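Local coordinates for protein WZI (Escherichia coli, PDB 2YNK) that is an outer-membrane beta-barrel lectin that binds carbohydrate and underpins group 1 capsule assembly, at residues A[9-14]-A[154-159]; A[17-22]-A[311-316]; A[322-327]-A[373-378]; A[382-387]-A[415-420]. One frame throughout, in Å; residues are numbered along the deposited sequence.

Interactions 1 and 2 both use helix 8-19: interaction 1 ties it to the loop 154-159, interaction 2 to barrel strand 306-317. Their centres lie about 11 Å apart, and Tyr156 OH of the first is 2.9 Å from Glu313 OE1 of the second, a probable hydrogen bond. Strands 306-317 and 322-331 are neighbours, linking interactions 2 and 3, and His315 ND1 probably bonds Asn324 OD1 (2.5 Å). Interactions 3 and 4 follow one another round the same sheet: strand 368-377 pairs with strand 383-393, Leu376 O being 2.9 Å from Trp384 N. A 2.9 Å salt bridge, Asp13 OD2 to Arg383 NH2, links interactions 1 and 4. Leu376 and Trp384 belong to one dodecane pocket, Trp417 and Asp420 to another.

Interaction 1 (A[9-14]-A[154-159]); sequences DLRNDL and PGYEGS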
loop_
_atom_site.group_PDB
_atom_site.type_symbol
_atom_site.label_atom_id
_atom_site.label_comp_id
_atom_site.label_asym_id
_atom_site.label_seq_id
_atom_site.Cartn_x
_atom_site.Cartn_y
_atom_site.Cartn_z
ATOM N N ASP A 9 6.075 6.855 6.259
ATOM C CA ASP A 9 6.930 8.031 6.368
ATOM C C ASP A 9 7.700 8.293 5.077
ATOM O O ASP A 9 7.732 9.430 4.601
ATOM C CB ASP A 9 7.897 7.901 7.552
ATOM C CG ASP A 9 7.244 8.244 8.884
ATOM O OD1 ASP A 9 6.065 8.660 8.879
ATOM O OD2 ASP A 9 7.907 8.105 9.942
ATOM N N LEU A 10 8.290 7.241 4.509
ATOM C CA LEU A 10 9.038 7.356 3.249
ATOM C C LEU A 10 8.154 7.851 2.108
ATOM O O LEU A 10 8.519 8.789 1.382
ATOM C CB LEU A 10 9.657 6.009 2.848
ATOM C CG LEU A 10 10.624 6.059 1.657
ATOM C CD1 LEU A 10 11.853 6.881 2.033
ATOM C CD2 LEU A 10 11.033 4.667 1.192
ATOM N N ARG A 11 7.002 7.200 1.958
ATOM C CA ARG A 11 6.080 7.490 0.871
ATOM C C ARG A 11 5.635 8.935 0.890
ATOM O O ARG A 11 5.578 9.562 -0.152
ATOM C CB ARG A 11 4.834 6.579 0.922
ATOM C CG ARG A 11 3.762 7.034 -0.056
ATOM C CD ARG A 11 2.702 6.010 -0.396
ATOM N NE ARG A 11 1.840 6.591 -1.422
ATOM C CZ ARG A 11 0.551 6.327 -1.608
ATOM N NH1 ARG A 11 -0.089 5.447 -0.850
ATOM N NH2 ARG A 11 -0.109 6.961 -2.574
ATOM N N ASN A 12 5.287 9.453 2.061
ATOM C CA ASN A 12 4.792 10.823 2.159
ATOM C C ASN A 12 5.913 11.843 1.826
ATOM O O ASN A 12 5.674 12.851 1.160
ATOM C CB ASN A 12 4.191 11.087 3.545
ATOM C CG ASN A 12 2.978 10.204 3.844
ATOM O OD1 ASN A 12 2.976 9.451 4.819
ATOM N ND2 ASN A 12 1.950 10.286 3.005
ATOM N N ASP A 13 7.131 11.548 2.279
ATOM C CA ASP A 13 8.301 12.347 1.963
ATOM C C ASP A 13 8.629 12.322 0.454
ATOM O O ASP A 13 8.901 13.365 -0.142
ATOM C CB ASP A 13 9.504 11.893 2.811
ATOM C CG ASP A 13 9.499 12.499 4.219
ATOM O OD1 ASP A 13 8.445 13.008 4.646
ATOM O OD2 ASP A 13 10.545 12.481 4.906
ATOM N N LEU A 14 8.589 11.145 -0.161
ATOM C CA LEU A 14 8.796 11.041 -1.606
ATOM C C LEU A 14 7.684 11.757 -2.364
ATOM O O LEU A 14 7.950 12.459 -3.339
ATOM C CB LEU A 14 8.847 9.575 -2.058
ATOM C CG LEU A 14 10.078 8.744 -1.690
ATOM C CD1 LEU A 14 9.971 7.366 -2.325
ATOM C CD2 LEU A 14 11.356 9.440 -2.129
ATOM N N PRO A 154 -2.464 4.909 -6.769
ATOM C CA PRO A 154 -2.085 6.196 -6.215
ATOM C C PRO A 154 -2.814 6.580 -4.939
ATOM O O PRO A 154 -2.543 7.643 -4.373
ATOM C CB PRO A 154 -2.465 7.159 -7.331
ATOM C CG PRO A 154 -3.668 6.529 -7.944
ATOM C CD PRO A 154 -3.534 5.044 -7.772
ATOM N N GLY A 155 -3.719 5.728 -4.478
ATOM C CA GLY A 155 -4.514 6.045 -3.310
ATOM C C GLY A 155 -3.683 5.999 -2.054
ATOM O O GLY A 155 -2.664 5.307 -2.005
ATOM N N TYR A 156 -4.132 6.747 -1.046
ATOM C CA TYR A 156 -3.502 6.761 0.266
ATOM C C TYR A 156 -4.278 5.926 1.279
ATOM O O TYR A 156 -3.704 5.402 2.232
ATOM C CB TYR A 156 -3.349 8.199 0.766
ATOM C CG TYR A 156 -2.219 8.943 0.087
ATOM C CD1 TYR A 156 -0.903 8.717 0.453
ATOM C CD2 TYR A 156 -2.467 9.848 -0.939
ATOM C CE1 TYR A 156 0.143 9.385 -0.167
ATOM C CE2 TYR A 156 -1.432 10.524 -1.563
ATOM C CZ TYR A 156 -0.124 10.291 -1.170
ATOM O OH TYR A 156 0.916 10.935 -1.787
ATOM N N GLU A 157 -5.582 5.801 1.066
ATOM C CA GLU A 157 -6.451 5.108 2.016
ATOM C C GLU A 157 -6.618 3.619 1.675
ATOM O O GLU A 157 -6.957 2.811 2.539
ATOM C CB GLU A 157 -7.813 5.789 2.060
ATOM C CG GLU A 157 -8.398 5.855 3.463
ATOM C CD GLU A 157 -7.806 6.982 4.281
ATOM O OE1 GLU A 157 -7.590 8.070 3.711
ATOM O OE2 GLU A 157 -7.565 6.784 5.489
ATOM N N GLY A 158 -6.361 3.273 0.417
ATOM C CA GLY A 158 -6.555 1.919 -0.077
ATOM C C GLY A 158 -6.150 1.757 -1.530
ATOM O O GLY A 158 -6.013 2.739 -2.267
ATOM N N SER A 159 -5.903 0.514 -1.919
ATOM C CA SER A 159 -5.940 0.112 -3.312
ATOM C C SER A 159 -7.202 -0.707 -3.534
ATOM O O SER A 159 -7.537 -1.556 -2.726
ATOM C CB SER A 159 -4.736 -0.743 -3.667
ATOM O OG SER A 159 -4.980 -1.433 -4.887
HETATM O O HOH W 1 2.123 8.965 -2.927
#
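Pro154 meets Arg11 through its carbonyl oxygen: NH2 of Arg11 comes to Pro154 O at 3.1 Å, a bent and weak hydrogen bond that lies in the guanidinium plane. One residue on, Gly155 O is gripped end-on by both terminal nitrogens of the same arginine. The NH1 bond of Arg11 to Gly155 O is 2.8 Å long and fairly straight (154° at the hydrogen); NH2 of Arg11 reaches Gly155 O at 3.1 Å from well above the carbonyl plane, on the same face as NH1. An extended Arg11 chain, with CG trans to the backbone N (chi1 170°), carries the charge this far from helix 8-19. That helix rests against the inner side of the beta-barrel at strand 368-377, and the contact joins it to the buried loop between strands 151-152 and 170-176. Tyr156 then lays its ring flat on the guanidinium in an off-centre cation-pi stack, planes 10° apart, with Arg11 CZ 3.9 Å from the ring centroid and NH2 over the ring centre. Water 1 bridges the pair along one side, 2.8 Å from Arg11 NE and 2.6 Å from Tyr156 OH, a hydroxyl that also bonds Glu313.

Interaction 2 (A[17-22]-A[311-316]); sequences LSDRGV and GIEGHH
Two carboxylates come together here, their side chains crossing at about a right angle: Asp19 OD2 lies 3.0 Å from Glu313 OE1, both of them acceptors, with their planes turned 51° against each other. What makes such a pairing tolerable is probably Lys276, whose NZ forms salt bridges to the other oxygen of each acid, Asp19 OD1 and Glu313 OE2; Ser288 OG also bonds Asp19 OD2. His315 probably helps as well, from within the strand. Its NE2 donates to Glu313 OE1 at 2.6 Å, nearly straight at 166°, with the acceptor in the imidazole plane and using its anti lone pair. Since ND1 of His315 is hydrogen-bonded to Asn324 OD1, both ring nitrogens are engaged, and the nearby acids would tend to stabilise a protonated ring. The Asp19 carboxylate stands almost perpendicular to that ring and brings OD2 to its edge, 3.2 Å from His315 CD2. The contact sets the C-terminal end of helix 8-19 against barrel strand 306-317. The helix closes there in a Schellman motif: Gly21 has positive phi, its N bonds Ser18 O at 3.1 Å, and Val22 N makes a weak bond to Leu17 O. Within this turn, just before Gly21, Arg20 folds back through a bend at chi3 (66°), which lets NH1 donate to His315 O at 3.3 Å with the oxygen in the guanidinium plane. The bond, a long one, links the helix end to the strand backbone, while Arg20 NE forms a salt bridge with Glu51 of helix 49-65.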
loop_
_atom_site.group_PDB
_atom_site.type_symbol
_atom_site.label_atom_id
_atom_site.label_comp_id
_atom_site.label_asym_id
_atom_site.label_seq_id
_atom_site.Cartn_x
_atom_site.Cartn_y
_atom_site.Cartn_z
ATOM N N LEU A 17 8.132 15.511 -2.330
ATOM C CA LEU A 17 9.177 15.915 -3.259
ATOM C C LEU A 17 8.725 15.804 -4.721
ATOM O O LEU A 17 9.056 16.661 -5.550
ATOM C CB LEU A 17 10.439 15.074 -3.020
ATOM C CG LEU A 17 11.158 15.365 -1.698
ATOM C CD1 LEU A 17 11.959 14.161 -1.240
ATOM C CD2 LEU A 17 12.052 16.593 -1.833
ATOM N N SER A 18 7.960 14.758 -5.025
ATOM C CA SER A 18 7.551 14.475 -6.403
ATOM C C SER A 18 6.520 15.475 -6.902
ATOM O O SER A 18 6.619 15.965 -8.021
ATOM C CB SER A 18 7.006 13.044 -6.522
ATOM O OG SER A 18 6.232 12.866 -7.699
ATOM N N ASP A 19 5.538 15.780 -6.066
ATOM C CA ASP A 19 4.443 16.657 -6.467
ATOM C C ASP A 19 4.864 18.119 -6.524
ATOM O O ASP A 19 4.209 18.926 -7.163
ATOM C CB ASP A 19 3.253 16.489 -5.520
ATOM C CG ASP A 19 2.516 15.177 -5.731
ATOM O OD1 ASP A 19 3.088 14.239 -6.331
ATOM O OD2 ASP A 19 1.351 15.086 -5.297
ATOM N N ARG A 20 5.955 18.451 -5.844
ATOM C CA ARG A 20 6.549 19.775 -5.917
ATOM C C ARG A 20 7.570 19.870 -7.038
ATOM O O ARG A 20 8.211 20.896 -7.182
ATOM C CB ARG A 20 7.244 20.120 -4.600
ATOM C CG ARG A 20 6.301 20.291 -3.422
ATOM C CD ARG A 20 7.066 20.645 -2.158
ATOM N NE ARG A 20 7.704 21.956 -2.263
ATOM C CZ ARG A 20 7.084 23.123 -2.107
ATOM N NH1 ARG A 20 5.787 23.171 -1.831
ATOM N NH2 ARG A 20 7.770 24.257 -2.232
ATOM N N GLY A 21 7.751 18.801 -7.811
ATOM C CA GLY A 21 8.680 18.814 -8.936
ATOM C C GLY A 21 10.163 18.735 -8.595
ATOM O O GLY A 21 11.001 18.818 -9.488
ATOM N N VAL A 22 10.503 18.565 -7.323
ATOM C CA VAL A 22 11.898 18.435 -6.913
ATOM C C VAL A 22 12.521 17.115 -7.358
ATOM O O VAL A 22 13.732 17.038 -7.522
ATOM C CB VAL A 22 12.036 18.520 -5.392
ATOM C CG1 VAL A 22 13.492 18.357 -4.979
ATOM C CG2 VAL A 22 11.449 19.827 -4.881
ATOM N N GLY A 311 -9.213 11.046 -5.583
ATOM C CA GLY A 311 -8.676 11.925 -4.550
ATOM C C GLY A 311 -7.872 13.113 -5.058
ATOM O O GLY A 311 -7.536 13.221 -6.244
ATOM N N ILE A 312 -7.562 14.010 -4.135
ATOM C CA ILE A 312 -6.804 15.206 -4.436
ATOM C C ILE A 312 -5.801 15.375 -3.304
ATOM O O ILE A 312 -6.147 15.171 -2.138
ATOM C CB ILE A 312 -7.747 16.425 -4.559
ATOM C CG1 ILE A 312 -6.981 17.676 -4.977
ATOM C CG2 ILE A 312 -8.498 16.671 -3.259
ATOM C CD1 ILE A 312 -7.854 18.909 -5.050
ATOM N N GLU A 313 -4.559 15.716 -3.644
ATOM C CA GLU A 313 -3.495 15.854 -2.641
ATOM C C GLU A 313 -2.697 17.133 -2.850
ATOM O O GLU A 313 -2.562 17.616 -3.976
ATOM C CB GLU A 313 -2.551 14.646 -2.662
ATOM C CG GLU A 313 -2.050 14.255 -4.045
ATOM C CD GLU A 313 -1.010 13.147 -4.021
ATOM O OE1 GLU A 313 -0.001 13.283 -3.293
ATOM O OE2 GLU A 313 -1.200 12.137 -4.740
ATOM N N GLY A 314 -2.181 17.674 -1.747
ATOM C CA GLY A 314 -1.317 18.844 -1.772
ATOM C C GLY A 314 -0.129 18.675 -0.847
ATOM O O GLY A 314 -0.168 17.881 0.097
ATOM N N HIS A 315 0.930 19.432 -1.125
ATOM C CA HIS A 315 2.199 19.302 -0.419
ATOM C C HIS A 315 2.859 20.656 -0.348
ATOM O O HIS A 315 3.154 21.256 -1.370
ATOM C CB HIS A 315 3.093 18.317 -1.157
ATOM C CG HIS A 315 2.468 16.956 -1.357
ATOM N ND1 HIS A 315 2.538 15.987 -0.434
ATOM C CD2 HIS A 315 1.749 16.429 -2.423
ATOM C CE1 HIS A 315 1.902 14.892 -0.884
ATOM N NE2 HIS A 315 1.419 15.164 -2.099
ATOM N N HIS A 316 3.093 21.155 0.858
ATOM C CA HIS A 316 3.472 22.538 1.052
ATOM C C HIS A 316 4.621 22.643 2.008
ATOM O O HIS A 316 4.796 21.786 2.867
ATOM C CB HIS A 316 2.286 23.328 1.593
ATOM C CG HIS A 316 1.022 23.180 0.777
ATOM N ND1 HIS A 316 0.851 23.782 -0.412
ATOM C CD2 HIS A 316 -0.155 22.478 1.031
ATOM C CE1 HIS A 316 -0.367 23.480 -0.900
ATOM N NE2 HIS A 316 -0.981 22.683 -0.016
#

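Interaction 3 (A[322-327]-A[373-378]); sequences AVNWYL and KVELIT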
loop_
_atom_site.group_PDB
_atom_site.type_symbol
_atom_site.label_atom_id
_atom_site.label_comp_id
_atom_site.label_asym_id
_atom_site.label_seq_id
_atom_site.Cartn_x
_atom_site.Cartn_y
_atom_site.Cartn_z
ATOM N N ALA A 322 7.217 20.915 6.617
ATOM C CA ALA A 322 6.494 20.429 5.447
ATOM C C ALA A 322 5.073 20.005 5.827
ATOM O O ALA A 322 4.848 19.459 6.913
ATOM C CB ALA A 322 7.242 19.267 4.824
ATOM N N VAL A 323 4.119 20.264 4.931
ATOM C CA VAL A 323 2.726 19.937 5.177
ATOM C C VAL A 323 2.188 19.068 4.056
ATOM O O VAL A 323 2.298 19.429 2.888
ATOM C CB VAL A 323 1.865 21.200 5.333
ATOM C CG1 VAL A 323 0.388 20.839 5.424
ATOM C CG2 VAL A 323 2.286 21.956 6.577
ATOM N N ASN A 324 1.615 17.918 4.442
ATOM C CA ASN A 324 1.015 16.938 3.521
ATOM C C ASN A 324 -0.470 16.838 3.783
ATOM O O ASN A 324 -0.878 16.732 4.935
ATOM C CB ASN A 324 1.586 15.549 3.772
ATOM C CG ASN A 324 2.926 15.332 3.134
ATOM O OD1 ASN A 324 3.025 15.182 1.924
ATOM N ND2 ASN A 324 3.966 15.254 3.956
ATOM N N TRP A 325 -1.283 16.841 2.736
ATOM C CA TRP A 325 -2.707 16.601 2.913
ATOM C C TRP A 325 -3.314 15.907 1.739
ATOM O O TRP A 325 -2.847 16.057 0.609
ATOM C CB TRP A 325 -3.448 17.902 3.196
ATOM C CG TRP A 325 -3.507 18.832 2.011
ATOM C CD1 TRP A 325 -2.634 19.872 1.700
ATOM C CD2 TRP A 325 -4.498 18.836 0.930
ATOM N NE1 TRP A 325 -3.009 20.494 0.540
ATOM C CE2 TRP A 325 -4.111 19.924 0.025
ATOM C CE3 TRP A 325 -5.617 18.076 0.629
ATOM C CZ2 TRP A 325 -4.832 20.217 -1.121
ATOM C CZ3 TRP A 325 -6.336 18.383 -0.531
ATOM C CH2 TRP A 325 -5.952 19.429 -1.381
ATOM N N TYR A 326 -4.356 15.124 1.999
ATOM C CA TYR A 326 -5.124 14.519 0.923
ATOM C C TYR A 326 -6.606 14.463 1.274
ATOM O O TYR A 326 -6.981 14.463 2.445
ATOM C CB TYR A 326 -4.571 13.131 0.553
ATOM C CG TYR A 326 -4.755 12.063 1.608
ATOM C CD1 TYR A 326 -6.024 11.591 1.933
ATOM C CD2 TYR A 326 -3.669 11.499 2.259
ATOM C CE1 TYR A 326 -6.207 10.615 2.890
ATOM C CE2 TYR A 326 -3.845 10.518 3.219
ATOM C CZ TYR A 326 -5.121 10.082 3.531
ATOM O OH TYR A 326 -5.324 9.110 4.491
ATOM N N LEU A 327 -7.439 14.446 0.244
ATOM C CA LEU A 327 -8.868 14.224 0.404
ATOM C C LEU A 327 -9.230 13.146 -0.604
ATOM O O LEU A 327 -8.945 13.293 -1.794
ATOM C CB LEU A 327 -9.658 15.508 0.160
ATOM C CG LEU A 327 -11.147 15.463 0.525
ATOM C CD1 LEU A 327 -11.347 14.950 1.945
ATOM C CD2 LEU A 327 -11.812 16.827 0.365
ATOM N N LYS A 373 -6.859 13.822 5.386
ATOM C CA LYS A 373 -5.742 13.794 6.330
ATOM C C LYS A 373 -4.781 14.959 6.088
ATOM O O LYS A 373 -4.424 15.249 4.955
ATOM C CB LYS A 373 -4.982 12.473 6.217
ATOM C CG LYS A 373 -3.964 12.223 7.325
ATOM C CD LYS A 373 -3.212 10.919 7.079
ATOM C CE LYS A 373 -2.237 10.581 8.198
ATOM N NZ LYS A 373 -2.009 9.112 8.342
ATOM N N VAL A 374 -4.387 15.626 7.166
ATOM C CA VAL A 374 -3.345 16.634 7.131
ATOM C C VAL A 374 -2.203 16.157 8.014
ATOM O O VAL A 374 -2.454 15.510 9.034
ATOM C CB VAL A 374 -3.848 17.966 7.709
ATOM C CG1 VAL A 374 -2.777 19.038 7.564
ATOM C CG2 VAL A 374 -5.145 18.381 7.037
ATOM N N GLU A 375 -0.961 16.466 7.636
ATOM C CA GLU A 375 0.162 16.325 8.569
ATOM C C GLU A 375 1.322 17.331 8.389
ATOM O O GLU A 375 1.733 17.681 7.272
ATOM C CB GLU A 375 0.711 14.899 8.589
ATOM C CG GLU A 375 1.170 14.388 7.242
ATOM C CD GLU A 375 2.369 13.448 7.308
ATOM O OE1 GLU A 375 2.806 13.096 8.430
ATOM O OE2 GLU A 375 2.877 13.068 6.219
ATOM N N LEU A 376 1.817 17.783 9.534
ATOM C CA LEU A 376 2.941 18.666 9.628
ATOM C C LEU A 376 4.149 17.815 9.957
ATOM O O LEU A 376 4.075 16.938 10.820
ATOM C CB LEU A 376 2.729 19.694 10.742
ATOM C CG LEU A 376 3.854 20.728 10.886
ATOM C CD1 LEU A 376 3.739 21.779 9.797
ATOM C CD2 LEU A 376 3.824 21.367 12.261
ATOM N N ILE A 377 5.262 18.088 9.275
ATOM C CA ILE A 377 6.510 17.409 9.549
ATOM C C ILE A 377 7.583 18.459 9.829
ATOM O O ILE A 377 7.938 19.259 8.963
ATOM C CB ILE A 377 6.913 16.467 8.399
ATOM C CG1 ILE A 377 5.725 15.561 8.024
ATOM C CG2 ILE A 377 8.097 15.618 8.819
ATOM C CD1 ILE A 377 5.984 14.582 6.891
ATOM N N THR A 378 8.078 18.451 11.060
ATOM C CA THR A 378 9.137 19.347 11.492
ATOM C C THR A 378 10.465 19.077 10.785
ATOM O O THR A 378 10.703 17.973 10.277
ATOM C CB THR A 378 9.384 19.203 13.006
ATOM O OG1 THR A 378 8.131 19.232 13.694
ATOM C CG2 THR A 378 10.286 20.336 13.533
#
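With CG tucked between its backbone N and carbonyl carbon (chi1 68°), Tyr326 swings its ring across to the neighbouring strand and under Lys373. Lys373 CB then sits over the ring face, 3.9 Å from the Tyr326 centroid and 24° off the normal, a CH-pi contact displaced toward the hydroxyl-bearing end of the ring. The lysine chain runs on extended, CD passing 3.8 Å from Tyr326 OH, and that hydroxyl is hydrogen-bonded to Glu157. Glu375 starts from the same staggered position as Tyr326, but a bend at chi2 lays its carboxylate beside the Asn324 amide, the two pointing the same way with Asn324 ND2 3.3 Å from Glu375 OE2, while Asn324 OD1 is hydrogen-bonded to His315. Next to them the terminal methyl of Ile377, CD1, comes to 3.6 Å from Asn324 ND2. The antiparallel strands, their directions 170° apart, are fixed by six backbone hydrogen bonds in three hydrogen-bonded pairs: Ala322 with Ile377, Asn324 with Glu375 and Tyr326 with Lys373. In the middle pair, Asn324 N to Glu375 O measures 2.8 Å and the return bond, Glu375 N to Asn324 O, 2.7 Å. The non-hydrogen-bonded pairs put apolar groups on the other face, where Val323 CG2 meets Leu376 CD1 at 3.5 Å and Trp325 CB lies 4.2 Å from Val374 CG2. Leu376 also touches a bound dodecane. The face toward helix 8-19 is largely polar, despite Ala322 and Ile377; the other is apolar and touches an alkyl chain, consistent with a barrel wall between a filled interior and membrane lipid.

Interaction 4 (A[382-387]-A[415-420]); sequences QRWSTR and LGWSGD. With D12 (dodecane), chain C.
Trp384 presents the face of its six-membered ring to the edge of the Trp417 pyrrole ring, an edge-to-face pair with centroids 4.3 Å apart and planes at 55°. The touching atom is Trp417 CD1, which stands over the six-membered ring, nearly equidistant from its atoms, and comes to 3.4 Å from Trp384 CH2. Trp417 gets there with CG trans to its own backbone N (chi1 175°), leaning toward the neighbouring strand. The same orientation directs its indole N-H at Gln382: NE1 donates to Gln382 OE1 at 3.3 Å, close to straight (163°) and in the indole plane, while Gln382 NE2 is held by Asp380. Further along this face, Leu415 CD2 rests against Thr386, 3.5 Å from OG1 and 3.7 Å from CG2, the two side chains running side by side. Backbone bonds in both directions join Arg383 to Ser418 and Ser385 to Gly416. Arg383, on the opposite face, reaches inward to a salt bridge with Asp13 of helix 8-19. A dodecane passes the far end of the Trp417 indole, C5 lying 4.0 Å from Trp417 CH2, and its C9 is 3.6 Å from Asp420 O. Paired tryptophans beside bound alkyl chains, on the outer face of an antiparallel transmembrane barrel, are consistent with the aromatic girdle by which outer-membrane proteins meet the lipid boundary.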
loop_
_atom_site.group_PDB
_atom_site.type_symbol
_atom_site.label_atom_id
_atom_site.label_comp_id
_atom_site.label_asym_id
_atom_site.label_seq_id
_atom_site.Cartn_x
_atom_site.Cartn_y
_atom_site.Cartn_z
ATOM N N GLN A 382 9.635 15.489 13.638
ATOM C CA GLN A 382 8.422 15.158 14.360
ATOM C C GLN A 382 7.297 15.268 13.346
ATOM O O GLN A 382 7.348 16.130 12.476
ATOM C CB GLN A 382 8.182 16.132 15.504
ATOM C CG GLN A 382 9.133 15.965 16.665
ATOM C CD GLN A 382 8.818 16.923 17.794
ATOM O OE1 GLN A 382 7.710 16.918 18.335
ATOM N NE2 GLN A 382 9.787 17.763 18.149
ATOM N N ARG A 383 6.289 14.405 13.437
ATOM C CA ARG A 383 5.188 14.454 12.480
ATOM C C ARG A 383 3.842 14.411 13.184
ATOM O O ARG A 383 3.498 13.406 13.802
ATOM C CB ARG A 383 5.280 13.302 11.487
ATOM C CG ARG A 383 6.690 12.934 11.076
ATOM C CD ARG A 383 6.684 12.014 9.870
ATOM N NE ARG A 383 7.986 11.972 9.224
ATOM C CZ ARG A 383 8.209 11.585 7.971
ATOM N NH1 ARG A 383 7.222 11.181 7.175
ATOM N NH2 ARG A 383 9.450 11.620 7.498
ATOM N N TRP A 384 3.090 15.504 13.085
ATOM C CA TRP A 384 1.752 15.587 13.644
ATOM C C TRP A 384 0.754 15.338 12.573
ATOM O O TRP A 384 0.897 15.854 11.475
ATOM C CB TRP A 384 1.513 16.963 14.202
ATOM C CG TRP A 384 2.589 17.355 15.154
ATOM C CD1 TRP A 384 3.794 17.979 14.863
ATOM C CD2 TRP A 384 2.606 17.137 16.598
ATOM N NE1 TRP A 384 4.534 18.161 15.999
ATOM C CE2 TRP A 384 3.878 17.681 17.077
ATOM C CE3 TRP A 384 1.734 16.563 17.508
ATOM C CZ2 TRP A 384 4.235 17.642 18.413
ATOM C CZ3 TRP A 384 2.106 16.529 18.853
ATOM C CH2 TRP A 384 3.328 17.054 19.291
ATOM N N SER A 385 -0.278 14.556 12.870
ATOM C CA SER A 385 -1.288 14.263 11.869
ATOM C C SER A 385 -2.695 14.348 12.433
ATOM O O SER A 385 -2.911 14.209 13.634
ATOM C CB SER A 385 -1.029 12.896 11.236
ATOM O OG SER A 385 -0.241 12.089 12.088
ATOM N N THR A 386 -3.644 14.616 11.546
ATOM C CA THR A 386 -5.056 14.576 11.887
ATOM C C THR A 386 -5.830 13.964 10.734
ATOM O O THR A 386 -5.548 14.247 9.566
ATOM C CB THR A 386 -5.589 15.971 12.211
ATOM O OG1 THR A 386 -4.902 16.455 13.367
ATOM C CG2 THR A 386 -7.084 15.933 12.499
ATOM N N ARG A 387 -6.795 13.113 11.069
ATOM C CA ARG A 387 -7.515 12.368 10.059
ATOM C C ARG A 387 -8.983 12.248 10.392
ATOM O O ARG A 387 -9.329 11.753 11.452
ATOM C CB ARG A 387 -6.904 10.986 9.937
ATOM C CG ARG A 387 -7.594 10.122 8.913
ATOM C CD ARG A 387 -6.709 8.983 8.454
ATOM N NE ARG A 387 -7.522 7.974 7.765
ATOM C CZ ARG A 387 -8.140 6.951 8.355
ATOM N NH1 ARG A 387 -8.055 6.749 9.665
ATOM N NH2 ARG A 387 -8.847 6.115 7.616
ATOM N N LEU A 415 -5.851 11.126 15.476
ATOM C CA LEU A 415 -4.682 11.977 15.622
ATOM C C LEU A 415 -3.456 11.087 15.682
ATOM O O LEU A 415 -3.550 9.927 16.094
ATOM C CB LEU A 415 -4.771 12.809 16.899
ATOM C CG LEU A 415 -6.013 13.683 17.093
ATOM C CD1 LEU A 415 -5.830 14.588 18.299
ATOM C CD2 LEU A 415 -6.337 14.501 15.849
ATOM N N GLY A 416 -2.314 11.625 15.263
ATOM C CA GLY A 416 -1.062 10.884 15.310
ATOM C C GLY A 416 0.131 11.760 15.657
ATOM O O GLY A 416 0.127 12.963 15.400
ATOM N N TRP A 417 1.139 11.145 16.269
ATOM C CA TRP A 417 2.436 11.780 16.478
ATOM C C TRP A 417 3.525 10.770 16.267
ATOM O O TRP A 417 3.434 9.625 16.745
ATOM C CB TRP A 417 2.557 12.387 17.865
ATOM C CG TRP A 417 3.932 12.942 18.129
ATOM C CD1 TRP A 417 4.415 14.198 17.789
ATOM C CD2 TRP A 417 5.062 12.269 18.781
ATOM N NE1 TRP A 417 5.724 14.348 18.178
ATOM C CE2 TRP A 417 6.170 13.230 18.777
ATOM C CE3 TRP A 417 5.261 11.022 19.346
ATOM C CZ2 TRP A 417 7.399 12.932 19.331
ATOM C CZ3 TRP A 417 6.511 10.729 19.900
ATOM C CH2 TRP A 417 7.555 11.663 19.890
ATOM N N SER A 418 4.552 11.204 15.537
ATOM C CA SER A 418 5.719 10.402 15.209
ATOM C C SER A 418 6.928 11.209 15.654
ATOM O O SER A 418 6.974 12.423 15.448
ATOM C CB SER A 418 5.753 10.161 13.698
ATOM O OG SER A 418 6.752 9.226 13.311
ATOM N N GLY A 419 7.892 10.558 16.292
ATOM C CA GLY A 419 9.096 11.267 16.728
ATOM C C GLY A 419 10.216 10.400 17.269
ATOM O O GLY A 419 9.968 9.352 17.869
ATOM N N ASP A 420 11.451 10.847 17.047
ATOM C CA ASP A 420 12.634 10.191 17.598
ATOM C C ASP A 420 12.730 10.472 19.090
ATOM O O ASP A 420 12.685 11.624 19.502
ATOM C CB ASP A 420 13.900 10.689 16.898
ATOM C CG ASP A 420 13.999 10.215 15.454
ATOM O OD1 ASP A 420 13.427 9.150 15.124
ATOM O OD2 ASP A 420 14.657 10.903 14.644
HETATM C C1 D12 C . 3.071 9.252 25.117
HETATM C C2 D12 C . 4.562 9.112 24.862
HETATM C C3 D12 C . 5.257 10.468 24.688
HETATM C C4 D12 C . 6.781 10.324 24.647
HETATM C C5 D12 C . 7.466 11.427 23.835
HETATM C C6 D12 C . 8.912 11.648 24.294
HETATM C C7 D12 C . 9.703 12.591 23.379
HETATM C C8 D12 C . 11.211 12.491 23.642
HETATM C C9 D12 C . 12.044 13.328 22.664
HETATM C C10 D12 C . 13.507 13.510 23.101
HETATM C C11 D12 C . 14.461 13.709 21.915
HETATM C C12 D12 C . 15.366 14.908 22.115
#